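Local coordinates for protein putative sugar isomerase (Parabacteroides distasonis, PDB 3LMZ) that is probably a sugar isomerase built on the xylose isomerase-like TIM barrel, with substrate and reaction not established, at residues 77-82 and 103-108; 93-98 and 125-130; 129-134 and 156-161; 186-191 and 226-231; 17-22 and 44-49. All blocks are in the same frame, centred on the assembly; numbering follows the deposited sequence. Where two conformers were deposited one is given.

Contact 1: 77-82 and 103-108; sequences GYAVGP and VKLIVG
Val80 and Ile106 pair as neighbours in two parallel strands, 76-85 and 105-110, of the TIM barrel; helix 88-101 links them in a right-handed beta-alpha-beta unit. The backbone of Val80 takes part in both bonds: its N gives to Leu105 O at 3.2 Å, and its O takes a straighter, shorter bond from Val107 N at 2.8 Å (167°). On the helix side, Val80 CG2 lies alongside Ile106 CG1 at 4.0 Å, while Val80 CG1 meets Val103 CG2; Tyr97 and Ala98 of the helix cover this face. On the inner side Ala79 CB sits against Leu105 CG, and Leu105 CD2 reaches the edge of the Tyr78 ring, whose OH bonds to Asp187 and Ser229 across the barrel. Pro82, after a cis peptide, lays its CG beside Val107 CG1 near a bound citrate. Before the strands join, a water spans the gap, donating to Tyr78 O (2.7 Å) and accepting from Lys104 N (2.8 Å).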
# COMPACT_ATOMS: atom_id res chain seq x y z
N GLY A 77 10.75 -19.80 4.35
CA GLY A 77 10.13 -20.53 3.29
C GLY A 77 9.17 -21.54 3.90
O GLY A 77 9.60 -22.54 4.47
N TYR A 78 7.86 -21.30 3.76
CA TYR A 78 6.85 -22.03 4.54
C TYR A 78 6.21 -23.23 3.85
O TYR A 78 5.55 -24.07 4.53
CB TYR A 78 5.77 -21.08 5.06
CG TYR A 78 4.74 -20.71 4.03
CD1 TYR A 78 4.89 -19.61 3.19
CD2 TYR A 78 3.58 -21.46 3.90
CE1 TYR A 78 3.90 -19.30 2.21
CE2 TYR A 78 2.61 -21.16 2.94
CZ TYR A 78 2.76 -20.04 2.10
OH TYR A 78 1.83 -19.74 1.13
N ALA A 79 6.33 -23.27 2.53
CA ALA A 79 5.78 -24.33 1.71
C ALA A 79 6.53 -24.29 0.39
O ALA A 79 7.30 -23.36 0.11
CB ALA A 79 4.28 -24.10 1.51
N VAL A 80 6.28 -25.33 -0.40
CA VAL A 80 6.79 -25.37 -1.78
C VAL A 80 5.63 -25.42 -2.79
O VAL A 80 4.61 -26.12 -2.53
CB VAL A 80 7.74 -26.59 -2.05
CG1 VAL A 80 9.09 -26.44 -1.25
CG2 VAL A 80 7.08 -27.95 -1.73
N GLY A 81 5.80 -24.68 -3.89
CA GLY A 81 4.86 -24.73 -5.02
C GLY A 81 4.20 -23.43 -5.32
O GLY A 81 4.57 -22.41 -4.75
N PRO A 82 3.18 -23.43 -6.17
CA PRO A 82 2.64 -24.63 -6.81
C PRO A 82 3.61 -25.45 -7.66
O PRO A 82 4.41 -24.92 -8.41
CB PRO A 82 1.54 -24.08 -7.72
CG PRO A 82 1.14 -22.73 -7.10
CD PRO A 82 2.36 -22.23 -6.39
N VAL A 103 9.89 -28.46 4.66
CA VAL A 103 8.51 -28.00 4.79
C VAL A 103 7.54 -29.20 4.94
O VAL A 103 7.92 -30.36 4.68
CB VAL A 103 8.06 -27.11 3.63
CG1 VAL A 103 8.96 -25.86 3.58
CG2 VAL A 103 8.04 -27.86 2.32
N LYS A 104 6.33 -28.91 5.42
CA LYS A 104 5.30 -29.94 5.61
C LYS A 104 4.04 -29.62 4.83
O LYS A 104 2.99 -30.24 5.09
CB LYS A 104 5.02 -30.15 7.09
CG LYS A 104 6.30 -30.56 7.78
CD LYS A 104 6.11 -31.25 9.07
CE LYS A 104 7.53 -31.59 9.64
NZ LYS A 104 8.65 -30.62 9.21
N LEU A 105 4.14 -28.64 3.93
CA LEU A 105 3.00 -28.20 3.09
C LEU A 105 3.53 -28.06 1.65
O LEU A 105 4.52 -27.38 1.35
CB LEU A 105 2.45 -26.84 3.56
CG LEU A 105 1.36 -26.18 2.71
CD1 LEU A 105 0.16 -27.07 2.58
CD2 LEU A 105 0.97 -24.76 3.29
N ILE A 106 2.80 -28.74 0.77
CA ILE A 106 3.06 -28.75 -0.65
C ILE A 106 1.81 -28.16 -1.35
O ILE A 106 0.69 -28.59 -1.09
CB ILE A 106 3.28 -30.18 -1.20
CG1 ILE A 106 4.52 -30.80 -0.58
CG2 ILE A 106 3.34 -30.19 -2.74
CD1 ILE A 106 4.75 -32.33 -0.97
N VAL A 107 2.03 -27.12 -2.15
CA VAL A 107 1.00 -26.55 -3.03
C VAL A 107 1.23 -27.21 -4.40
O VAL A 107 2.32 -27.18 -4.99
CB VAL A 107 1.07 -25.02 -3.05
CG1 VAL A 107 -0.13 -24.48 -3.88
CG2 VAL A 107 1.06 -24.44 -1.59
N GLY A 108 0.19 -27.88 -4.90
CA GLY A 108 0.30 -28.74 -6.09
C GLY A 108 -0.83 -28.59 -7.07
O GLY A 108 -1.90 -28.05 -6.73
O HOH W 1 5.67 -26.26 6.09

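Contact 2: 93-98 and 125-130; sequences RAFDYA and YDFHYA
Phe95 of helix 88-101 pushes its ring in among three aromatic side chains, Tyr125, Phe127 and Tyr129, where helix 115-125 ends and strand 128-132 begins. The pi contact is made by its CB, which stands over one face of the Tyr125 ring, 3.9 Å from the centroid, as a CH-pi interaction. The two rings themselves meet obliquely, planes at 49°, with Phe95 CD2 and Tyr125 CD1 3.7 Å apart. Among the plain apolar contacts, Phe95 CD2 also touches Phe127 CD2 (3.7 Å), the two side chains running antiparallel, one past the other. At the far end of the ring, Phe95 CZ meets Tyr129 CD2 at 3.8 Å, the two side chains crossing near a right angle. Tyr129 also packs on Val118 and Val122 of helix 115-125. One turn on, Ala98 CB packs on Phe127 CE2 at 3.8 Å, and Phe95 O lies in the plane of the Phe127 ring at its edge. Ile106 of the neighbouring strand and Val122 also pack on Phe95. Residues 93-98 and 125-130 thus meet on the outside of the TIM barrel through apolar and CH-pi contacts, with neither hydrogen bond nor salt bridge between them.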
# COMPACT_ATOMS: atom_id res chain seq x y z
N ARG A 93 9.06 -37.14 -6.73
CA ARG A 93 10.09 -36.11 -6.67
C ARG A 93 9.67 -34.89 -5.83
O ARG A 93 10.50 -34.34 -5.06
CB ARG A 93 10.55 -35.70 -8.05
CG ARG A 93 11.37 -36.80 -8.67
CD ARG A 93 11.80 -36.50 -10.04
NE ARG A 93 12.62 -37.60 -10.54
CZ ARG A 93 13.15 -37.63 -11.76
NH1 ARG A 93 12.95 -36.62 -12.60
NH2 ARG A 93 13.87 -38.69 -12.13
N ALA A 94 8.40 -34.49 -5.94
CA ALA A 94 7.92 -33.32 -5.18
C ALA A 94 7.89 -33.55 -3.66
O ALA A 94 8.25 -32.68 -2.91
CB ALA A 94 6.53 -32.91 -5.69
N PHE A 95 7.47 -34.75 -3.25
CA PHE A 95 7.40 -35.06 -1.83
C PHE A 95 8.84 -35.16 -1.29
O PHE A 95 9.10 -34.68 -0.20
CB PHE A 95 6.55 -36.32 -1.58
CG PHE A 95 5.10 -36.05 -1.43
CD1 PHE A 95 4.33 -35.83 -2.54
CD2 PHE A 95 4.52 -35.96 -0.19
CE1 PHE A 95 2.98 -35.57 -2.41
CE2 PHE A 95 3.17 -35.71 -0.04
CZ PHE A 95 2.39 -35.49 -1.17
N ASP A 96 9.73 -35.80 -2.03
CA ASP A 96 11.10 -35.90 -1.52
C ASP A 96 11.74 -34.50 -1.41
O ASP A 96 12.36 -34.14 -0.40
CB ASP A 96 11.93 -36.85 -2.38
CG ASP A 96 13.36 -36.95 -1.92
OD1 ASP A 96 13.61 -37.23 -0.74
OD2 ASP A 96 14.24 -36.69 -2.77
N TYR A 97 11.51 -33.66 -2.41
CA TYR A 97 11.98 -32.27 -2.38
C TYR A 97 11.44 -31.51 -1.16
O TYR A 97 12.19 -30.92 -0.38
CB TYR A 97 11.57 -31.62 -3.67
CG TYR A 97 11.65 -30.10 -3.75
CD1 TYR A 97 12.87 -29.44 -3.89
CD2 TYR A 97 10.49 -29.35 -3.91
CE1 TYR A 97 12.93 -28.06 -4.09
CE2 TYR A 97 10.52 -27.95 -4.10
CZ TYR A 97 11.71 -27.31 -4.21
OH TYR A 97 11.69 -25.96 -4.49
N ALA A 98 10.12 -31.63 -0.90
CA ALA A 98 9.59 -30.98 0.28
C ALA A 98 10.31 -31.41 1.58
O ALA A 98 10.61 -30.63 2.44
CB ALA A 98 8.12 -31.19 0.40
N TYR A 125 4.38 -39.43 4.18
CA TYR A 125 5.22 -38.31 4.61
C TYR A 125 4.62 -37.48 5.75
O TYR A 125 5.33 -36.70 6.40
CB TYR A 125 5.53 -37.37 3.45
CG TYR A 125 6.57 -37.86 2.52
CD1 TYR A 125 6.24 -38.79 1.54
CD2 TYR A 125 7.88 -37.44 2.60
CE1 TYR A 125 7.19 -39.29 0.68
CE2 TYR A 125 8.86 -37.90 1.74
CZ TYR A 125 8.52 -38.84 0.78
OH TYR A 125 9.49 -39.33 -0.06
N ASP A 126 3.33 -37.61 5.99
CA ASP A 126 2.57 -36.78 6.93
C ASP A 126 2.73 -35.29 6.59
O ASP A 126 3.11 -34.47 7.44
CB ASP A 126 3.00 -37.01 8.38
CG ASP A 126 2.05 -36.34 9.38
OD1 ASP A 126 0.83 -36.03 9.08
OD2 ASP A 126 2.52 -36.13 10.54
N PHE A 127 2.42 -34.94 5.34
CA PHE A 127 2.40 -33.57 4.84
C PHE A 127 0.95 -33.19 4.45
O PHE A 127 0.13 -34.07 4.15
CB PHE A 127 3.26 -33.40 3.55
CG PHE A 127 4.74 -33.60 3.74
CD1 PHE A 127 5.34 -33.56 4.97
CD2 PHE A 127 5.53 -33.78 2.61
CE1 PHE A 127 6.73 -33.72 5.10
CE2 PHE A 127 6.90 -33.92 2.73
CZ PHE A 127 7.49 -33.88 3.95
N HIS A 128 0.64 -31.90 4.52
CA HIS A 128 -0.56 -31.36 3.91
C HIS A 128 -0.23 -31.01 2.46
O HIS A 128 0.90 -30.68 2.09
CB HIS A 128 -1.06 -30.16 4.68
CG HIS A 128 -1.79 -30.50 5.96
ND1 HIS A 128 -1.12 -30.91 7.09
CD2 HIS A 128 -3.10 -30.49 6.27
CE1 HIS A 128 -2.00 -31.13 8.05
NE2 HIS A 128 -3.21 -30.86 7.58
N TYR A 129 -1.26 -31.10 1.62
CA TYR A 129 -1.18 -30.90 0.20
C TYR A 129 -2.35 -30.02 -0.24
O TYR A 129 -3.51 -30.38 -0.04
CB TYR A 129 -1.26 -32.25 -0.53
CG TYR A 129 -0.95 -32.21 -2.00
CD1 TYR A 129 -1.91 -31.77 -2.90
CD2 TYR A 129 0.26 -32.63 -2.52
CE1 TYR A 129 -1.66 -31.74 -4.26
CE2 TYR A 129 0.52 -32.61 -3.86
CZ TYR A 129 -0.45 -32.21 -4.74
OH TYR A 129 -0.18 -32.19 -6.08
N ALA A 130 -2.04 -28.84 -0.78
CA ALA A 130 -3.02 -27.82 -1.11
C ALA A 130 -3.07 -27.67 -2.63
O ALA A 130 -2.10 -27.22 -3.22
CB ALA A 130 -2.65 -26.47 -0.46

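Contact 3: 129-134 and 156-161; sequences YAIHLH and PRIGMC
Ala130 CB and Cys161 CB, 4.1 Å apart, meet on the inner side of the TIM barrel, where strands 128-132 and 158-163 run side by side as the two strands of a beta-alpha-beta unit with helix 144-151. On the outer side, beneath that helix, Ile131 CD1 reaches Ile158 CG2 at 4.2 Å, and Leu133 CD2 approaches the selenium of selenomethionine Met160 more loosely. Four backbone bonds join the strands, whose axes cross at 44°. Gly159 N gives to Tyr129 O almost straight (2.8 Å, 174°), and Tyr129 N to Arg157 O. Further along, Ile131 N bonds to Gly159 O, and Cys161 N to Ile131 O (2.8 Å) from well above the carbonyl plane. At the polar end, His132 CD2 comes within 3.9 Å of Cys161 SG, an oblique sulfur-aromatic contact, and Cys161 O lies in the plane of the imidazole at its edge. The chemistry changes along one strand pair, from buried apolar packing to an imidazole that Asp163 orients through NE2, while ND1, like His134, bonds a citrate, probably from the crystallisation liquor, in a position consistent with the active-site end of a TIM barrel.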
# COMPACT_ATOMS: atom_id res chain seq x y z
N TYR A 129 -1.26 -31.10 1.62
CA TYR A 129 -1.18 -30.90 0.20
C TYR A 129 -2.35 -30.02 -0.24
O TYR A 129 -3.51 -30.38 -0.04
CB TYR A 129 -1.26 -32.25 -0.53
CG TYR A 129 -0.95 -32.21 -2.00
CD1 TYR A 129 -1.91 -31.77 -2.90
CD2 TYR A 129 0.26 -32.63 -2.52
CE1 TYR A 129 -1.66 -31.74 -4.26
CE2 TYR A 129 0.52 -32.61 -3.86
CZ TYR A 129 -0.45 -32.21 -4.74
OH TYR A 129 -0.18 -32.19 -6.08
N ALA A 130 -2.04 -28.84 -0.78
CA ALA A 130 -3.02 -27.82 -1.11
C ALA A 130 -3.07 -27.67 -2.63
O ALA A 130 -2.10 -27.22 -3.22
CB ALA A 130 -2.65 -26.47 -0.46
N ILE A 131 -4.19 -28.04 -3.24
CA ILE A 131 -4.38 -27.98 -4.70
C ILE A 131 -4.72 -26.52 -5.10
O ILE A 131 -5.69 -25.92 -4.58
CB ILE A 131 -5.50 -28.92 -5.18
CG1 ILE A 131 -5.15 -30.38 -4.89
CG2 ILE A 131 -5.76 -28.68 -6.68
CD1 ILE A 131 -6.27 -31.34 -4.93
N HIS A 132 -3.93 -25.96 -6.03
CA HIS A 132 -4.18 -24.56 -6.48
C HIS A 132 -5.28 -24.51 -7.54
O HIS A 132 -5.04 -24.86 -8.68
CB HIS A 132 -2.89 -23.88 -7.00
CG HIS A 132 -3.08 -22.41 -7.21
ND1 HIS A 132 -2.37 -21.67 -8.13
CD2 HIS A 132 -3.94 -21.54 -6.62
CE1 HIS A 132 -2.78 -20.41 -8.09
NE2 HIS A 132 -3.74 -20.30 -7.19
N LEU A 133 -6.42 -23.96 -7.15
CA LEU A 133 -7.54 -23.77 -8.08
C LEU A 133 -7.22 -22.62 -9.01
O LEU A 133 -6.51 -21.71 -8.65
CB LEU A 133 -8.85 -23.61 -7.32
CG LEU A 133 -9.03 -22.32 -6.51
CD1 LEU A 133 -9.65 -21.18 -7.38
CD2 LEU A 133 -9.84 -22.47 -5.19
N HIS A 134 -7.79 -22.67 -10.22
CA HIS A 134 -7.27 -21.92 -11.36
C HIS A 134 -8.23 -21.06 -12.14
O HIS A 134 -7.77 -20.35 -13.04
CB HIS A 134 -6.58 -22.87 -12.33
CG HIS A 134 -5.23 -23.27 -11.86
ND1 HIS A 134 -4.76 -24.56 -11.99
CD2 HIS A 134 -4.22 -22.54 -11.31
CE1 HIS A 134 -3.53 -24.61 -11.49
NE2 HIS A 134 -3.17 -23.40 -11.09
N PRO A 156 -7.72 -36.47 5.00
CA PRO A 156 -7.96 -35.13 5.51
C PRO A 156 -6.85 -34.12 5.22
O PRO A 156 -7.10 -32.89 5.28
CB PRO A 156 -8.09 -35.35 6.99
CG PRO A 156 -8.55 -36.69 7.14
CD PRO A 156 -7.93 -37.49 6.05
N ARG A 157 -5.61 -34.59 4.96
CA ARG A 157 -4.49 -33.72 4.66
C ARG A 157 -4.41 -33.18 3.21
O ARG A 157 -3.52 -32.41 2.90
CB ARG A 157 -3.20 -34.43 5.06
CG ARG A 157 -3.02 -34.60 6.56
CD ARG A 157 -1.95 -35.61 6.89
NE ARG A 157 -2.37 -36.96 6.51
CZ ARG A 157 -1.78 -38.08 6.91
NH1 ARG A 157 -0.73 -38.07 7.74
NH2 ARG A 157 -2.27 -39.27 6.54
N ILE A 158 -5.36 -33.58 2.36
CA ILE A 158 -5.48 -33.09 1.02
C ILE A 158 -6.60 -32.06 0.95
O ILE A 158 -7.72 -32.29 1.36
CB ILE A 158 -5.76 -34.19 0.01
CG1 ILE A 158 -4.74 -35.32 0.09
CG2 ILE A 158 -5.77 -33.56 -1.37
CD1 ILE A 158 -5.06 -36.57 -0.78
N GLY A 159 -6.26 -30.87 0.48
CA GLY A 159 -7.24 -29.80 0.32
C GLY A 159 -6.88 -28.85 -0.80
O GLY A 159 -6.32 -29.24 -1.81
N MSE A 160 -7.14 -27.59 -0.53
CA MSE A 160 -7.00 -26.50 -1.51
C MSE A 160 -6.12 -25.37 -1.02
O MSE A 160 -5.99 -25.11 0.18
CB MSE A 160 -8.38 -25.92 -1.93
CG MSE A 160 -9.09 -25.08 -0.85
SE MSE A 160 -10.84 -24.60 -1.44
CE MSE A 160 -11.65 -26.31 -1.21
N CYS A 161 -5.49 -24.73 -2.03
CA CYS A 161 -4.94 -23.37 -1.96
C CYS A 161 -6.09 -22.52 -2.52
O CYS A 161 -6.38 -22.52 -3.74
CB CYS A 161 -3.64 -23.24 -2.79
SG CYS A 161 -3.20 -21.51 -2.84

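Contact 4: 186-191 and 226-231; sequences FDMHIK and GMCSLE
Glu231 OE1 is gripped by two donors from the adjacent strand: Lys191 NZ, in a salt bridge of 2.8 Å, and His189 ND1, in a weak, bent bond of 2.9 Å (139°). The lysine comes on the anti side of the carboxylate; the imidazole is turned 78° against the carboxylate plane. Glu231 reaches both because its chain is extended beyond CG. OE2 bonds a bound citrate, and Asp163 and Glu233 are further partners of Lys191 NZ. The group stands where parallel strands 185-193 and 227-230 of the TIM barrel end, at the mouth that in this fold carries the active site. Backbone bonds set the register below it: Glu231 N to Ile190 O (3.1 Å), Ile190 N to Ser229 O, Ser229 N to Met188 O. Outside, Ile190 CG2 packs on Cys228 CB at 3.9 Å under helices 212-221 and 240-256. At the opposite end, one water donates to Phe186 O and Asp187 OD1, which also bonds Tyr78 OH, and accepts from Met227 N.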
# COMPACT_ATOMS: atom_id res chain seq x y z
N PHE A 186 -5.80 -25.12 3.14
CA PHE A 186 -4.49 -25.22 3.79
C PHE A 186 -3.55 -24.11 3.40
O PHE A 186 -2.46 -23.98 3.96
CB PHE A 186 -3.89 -26.63 3.57
CG PHE A 186 -4.75 -27.73 4.16
CD1 PHE A 186 -5.31 -27.61 5.44
CD2 PHE A 186 -5.07 -28.86 3.42
CE1 PHE A 186 -6.11 -28.60 5.98
CE2 PHE A 186 -5.88 -29.82 3.95
CZ PHE A 186 -6.39 -29.69 5.22
N ASP A 187 -3.94 -23.35 2.39
CA ASP A 187 -3.15 -22.20 1.92
C ASP A 187 -4.11 -21.28 1.20
O ASP A 187 -5.25 -21.66 0.86
CB ASP A 187 -2.03 -22.66 0.98
CG ASP A 187 -1.01 -21.58 0.64
OD1 ASP A 187 -0.41 -21.07 1.59
OD2 ASP A 187 -0.75 -21.43 -0.54
N MSE A 188 -3.68 -20.04 0.96
CA MSE A 188 -4.54 -19.10 0.29
C MSE A 188 -3.65 -18.17 -0.53
O MSE A 188 -2.63 -17.70 -0.03
CB MSE A 188 -5.30 -18.24 1.29
CG MSE A 188 -6.44 -17.44 0.71
SE MSE A 188 -7.33 -16.34 2.07
CE MSE A 188 -7.81 -17.96 3.21
N HIS A 189 -4.09 -17.89 -1.76
CA HIS A 189 -3.54 -16.78 -2.56
C HIS A 189 -4.54 -15.64 -2.48
O HIS A 189 -5.70 -15.76 -2.94
CB HIS A 189 -3.28 -17.23 -4.01
CG HIS A 189 -2.12 -18.17 -4.14
ND1 HIS A 189 -1.64 -18.61 -5.36
CD2 HIS A 189 -1.29 -18.68 -3.20
CE1 HIS A 189 -0.58 -19.39 -5.14
NE2 HIS A 189 -0.34 -19.44 -3.85
N ILE A 190 -4.04 -14.50 -2.00
CA ILE A 190 -4.77 -13.23 -2.00
C ILE A 190 -4.36 -12.46 -3.23
O ILE A 190 -3.20 -12.53 -3.66
CB ILE A 190 -4.61 -12.42 -0.69
CG1 ILE A 190 -3.14 -12.17 -0.35
CG2 ILE A 190 -5.30 -13.17 0.48
CD1 ILE A 190 -2.96 -11.13 0.71
N LYS A 191 -5.34 -11.80 -3.84
CA LYS A 191 -5.19 -11.00 -5.06
C LYS A 191 -6.56 -10.36 -5.26
O LYS A 191 -7.55 -10.75 -4.59
CB LYS A 191 -4.81 -11.87 -6.28
CG LYS A 191 -5.80 -13.03 -6.52
CD LYS A 191 -5.40 -13.92 -7.70
CE LYS A 191 -4.13 -14.69 -7.42
NZ LYS A 191 -3.92 -15.77 -8.50
N GLY A 226 -3.41 -20.63 8.42
CA GLY A 226 -2.44 -20.69 7.35
C GLY A 226 -2.01 -19.34 6.87
O GLY A 226 -2.17 -18.30 7.55
N MSE A 227 -1.39 -19.36 5.70
CA MSE A 227 -0.82 -18.17 5.11
C MSE A 227 -1.79 -17.63 4.06
O MSE A 227 -2.50 -18.35 3.38
CB MSE A 227 0.51 -18.40 4.40
CG MSE A 227 1.72 -18.37 5.33
SE MSE A 227 1.52 -19.70 6.75
CE MSE A 227 3.21 -19.44 7.59
N CYS A 228 -1.78 -16.30 3.97
CA CYS A 228 -2.49 -15.53 2.95
C CYS A 228 -1.30 -14.94 2.20
O CYS A 228 -0.62 -14.06 2.71
CB CYS A 228 -3.32 -14.40 3.59
SG CYS A 228 -4.64 -14.85 4.68
N SER A 229 -1.07 -15.48 1.00
CA SER A 229 0.12 -15.22 0.19
C SER A 229 -0.26 -14.43 -1.04
O SER A 229 -1.13 -14.83 -1.83
CB SER A 229 0.77 -16.54 -0.17
OG SER A 229 1.41 -16.99 1.02
N LEU A 230 0.31 -13.23 -1.16
CA LEU A 230 -0.01 -12.39 -2.29
C LEU A 230 0.55 -12.93 -3.58
O LEU A 230 1.74 -13.19 -3.70
CB LEU A 230 0.49 -10.93 -2.07
CG LEU A 230 0.34 -9.98 -3.27
CD1 LEU A 230 -1.10 -9.73 -3.62
CD2 LEU A 230 1.13 -8.65 -3.04
N GLU A 231 -0.33 -13.14 -4.54
CA GLU A 231 0.06 -13.56 -5.89
C GLU A 231 -0.36 -12.48 -6.85
O GLU A 231 -1.50 -12.38 -7.31
CB GLU A 231 -0.55 -14.91 -6.26
CG GLU A 231 0.02 -15.46 -7.54
CD GLU A 231 -0.37 -16.90 -7.78
OE1 GLU A 231 -1.60 -17.19 -7.85
OE2 GLU A 231 0.56 -17.73 -7.92
O HOH W 2 -0.75 -21.85 4.30

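Contact 5: 17-22 and 44-49; sequences PFHLGM and IHYLCI
Met22 N gives a hydrogen bond to Tyr46 O, and Met22 O takes one from Cys48 N, both 3.0 Å long. The second is the straighter, at 174° against 151°. Together they make the single bridge, Met22 with Leu47, between the first two strands of the TIM barrel, 19-22 and 46-49, whose directions diverge by 47°. Where the backbones part, a water takes over, donating to Leu20 O at 2.7 Å and accepting from His45 N at 3.0 Å. Leu20 O also lies in the plane of the Tyr46 ring at its edge, 3.5 Å from Tyr46 CD2. Beside it His19 CB touches Tyr46 CE2 (3.9 Å), and the imidazole and phenol rings stand obliquely to each other. Ile44 packs beside Gly21: its CG2 lies against Gly21 CA, and its CG1 lies near Leu20 CD2, the two side chains crossing at an angle. Leu39 of helix 32-41 and Ile247 of helix 240-256 also pack on Ile44. With direct bonding confined to one residue of strand 19-22, this seam relies on a bridging water and on aliphatic and aromatic packing to join the strands further back.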
# COMPACT_ATOMS: atom_id res chain seq x y z
N PRO A 17 -5.62 -14.59 12.91
CA PRO A 17 -5.01 -15.94 13.04
C PRO A 17 -4.08 -16.37 11.91
O PRO A 17 -3.33 -17.36 12.05
CB PRO A 17 -6.23 -16.85 13.03
CG PRO A 17 -7.24 -16.14 12.17
CD PRO A 17 -7.03 -14.64 12.45
N PHE A 18 -4.24 -15.72 10.77
CA PHE A 18 -3.48 -16.00 9.58
C PHE A 18 -2.14 -15.26 9.56
O PHE A 18 -1.93 -14.31 10.30
CB PHE A 18 -4.33 -15.67 8.32
CG PHE A 18 -4.47 -14.19 8.10
CD1 PHE A 18 -3.44 -13.45 7.55
CD2 PHE A 18 -5.60 -13.54 8.47
CE1 PHE A 18 -3.53 -12.09 7.38
CE2 PHE A 18 -5.67 -12.07 8.26
CZ PHE A 18 -4.66 -11.43 7.73
N HIS A 19 -1.28 -15.66 8.64
CA HIS A 19 0.03 -15.04 8.44
C HIS A 19 0.13 -14.50 7.01
O HIS A 19 -0.21 -15.18 6.04
CB HIS A 19 1.10 -16.07 8.65
CG HIS A 19 0.97 -16.81 9.94
ND1 HIS A 19 1.42 -16.27 11.13
CD2 HIS A 19 0.42 -18.01 10.25
CE1 HIS A 19 1.17 -17.12 12.10
NE2 HIS A 19 0.56 -18.18 11.60
N LEU A 20 0.62 -13.28 6.85
CA LEU A 20 0.85 -12.66 5.57
C LEU A 20 2.13 -13.20 4.92
O LEU A 20 3.22 -13.20 5.51
CB LEU A 20 0.97 -11.14 5.75
CG LEU A 20 1.17 -10.31 4.48
CD1 LEU A 20 0.07 -10.53 3.43
CD2 LEU A 20 1.21 -8.80 4.78
N GLY A 21 1.99 -13.62 3.66
CA GLY A 21 3.15 -14.10 2.90
C GLY A 21 3.13 -13.63 1.47
O GLY A 21 2.27 -12.83 1.05
N MSE A 22 4.10 -14.12 0.71
CA MSE A 22 4.16 -13.90 -0.72
C MSE A 22 4.25 -15.23 -1.45
O MSE A 22 5.01 -16.11 -1.12
CB MSE A 22 5.37 -13.04 -1.09
CG MSE A 22 5.36 -12.56 -2.54
SE MSE A 22 4.33 -10.89 -2.55
CE MSE A 22 5.63 -9.72 -1.82
N ILE A 44 7.41 -8.52 5.36
CA ILE A 44 6.77 -9.79 5.09
C ILE A 44 7.79 -10.90 5.40
O ILE A 44 8.94 -10.82 4.94
CB ILE A 44 6.27 -9.90 3.60
CG1 ILE A 44 5.16 -8.84 3.36
CG2 ILE A 44 5.85 -11.34 3.26
CD1 ILE A 44 4.69 -8.71 1.89
N HIS A 45 7.33 -11.92 6.11
CA HIS A 45 8.23 -12.89 6.74
C HIS A 45 8.04 -14.30 6.22
O HIS A 45 8.68 -15.19 6.72
CB HIS A 45 8.07 -12.77 8.30
CG HIS A 45 8.43 -11.40 8.74
ND1 HIS A 45 9.74 -10.98 8.78
CD2 HIS A 45 7.67 -10.34 9.09
CE1 HIS A 45 9.77 -9.69 9.11
NE2 HIS A 45 8.52 -9.28 9.29
N TYR A 46 7.16 -14.47 5.21
CA TYR A 46 6.88 -15.81 4.70
C TYR A 46 6.86 -15.80 3.17
O TYR A 46 6.23 -14.95 2.59
CB TYR A 46 5.53 -16.32 5.24
CG TYR A 46 5.55 -16.44 6.75
CD1 TYR A 46 6.17 -17.51 7.35
CD2 TYR A 46 4.92 -15.50 7.53
CE1 TYR A 46 6.22 -17.63 8.73
CE2 TYR A 46 4.98 -15.59 8.91
CZ TYR A 46 5.63 -16.67 9.49
OH TYR A 46 5.67 -16.79 10.88
N LEU A 47 7.49 -16.83 2.58
CA LEU A 47 7.61 -16.98 1.14
C LEU A 47 7.23 -18.44 0.79
O LEU A 47 7.76 -19.38 1.39
CB LEU A 47 9.03 -16.70 0.69
CG LEU A 47 9.36 -16.92 -0.78
CD1 LEU A 47 8.51 -16.02 -1.71
CD2 LEU A 47 10.89 -16.79 -1.08
N CYS A 48 6.37 -18.58 -0.22
CA CYS A 48 6.11 -19.88 -0.78
C CYS A 48 7.16 -20.14 -1.87
O CYS A 48 7.38 -19.29 -2.74
CB CYS A 48 4.70 -19.99 -1.32
SG CYS A 48 4.20 -21.74 -1.57
N ILE A 49 7.85 -21.30 -1.81
CA ILE A 49 9.06 -21.52 -2.58
C ILE A 49 8.75 -22.09 -3.96
O ILE A 49 8.20 -23.21 -4.04
CB ILE A 49 10.00 -22.53 -1.83
CG1 ILE A 49 10.30 -22.04 -0.39
CG2 ILE A 49 11.30 -22.78 -2.65
CD1 ILE A 49 11.02 -23.13 0.46
O HOH W 3 4.64 -11.71 7.31

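From the N terminus, contact 5 closes the first loop, joining strands 19-22 and 46-49 round helix 32-41. Contact 1 follows in series, closing a loop over helix 88-101; its strand 76-85 also lies beside 46-49. Contact 2 crosses it: it begins on that helix, inside contact 1's loop, and ends on strand 128-132, the neighbour of 105-110. Contact 3 starts where contact 2 ends, sharing Tyr129 and Ala130, and adds strand 158-163. Contact 4, again in series, pairs 185-193 with 227-230. Strand 185-193 adjoins 158-163, and 227-230 lies beside 19-22, so contacts 4 and 5 meet and complete the ring. Contacts 1 and 4 also meet across the interior through Tyr78.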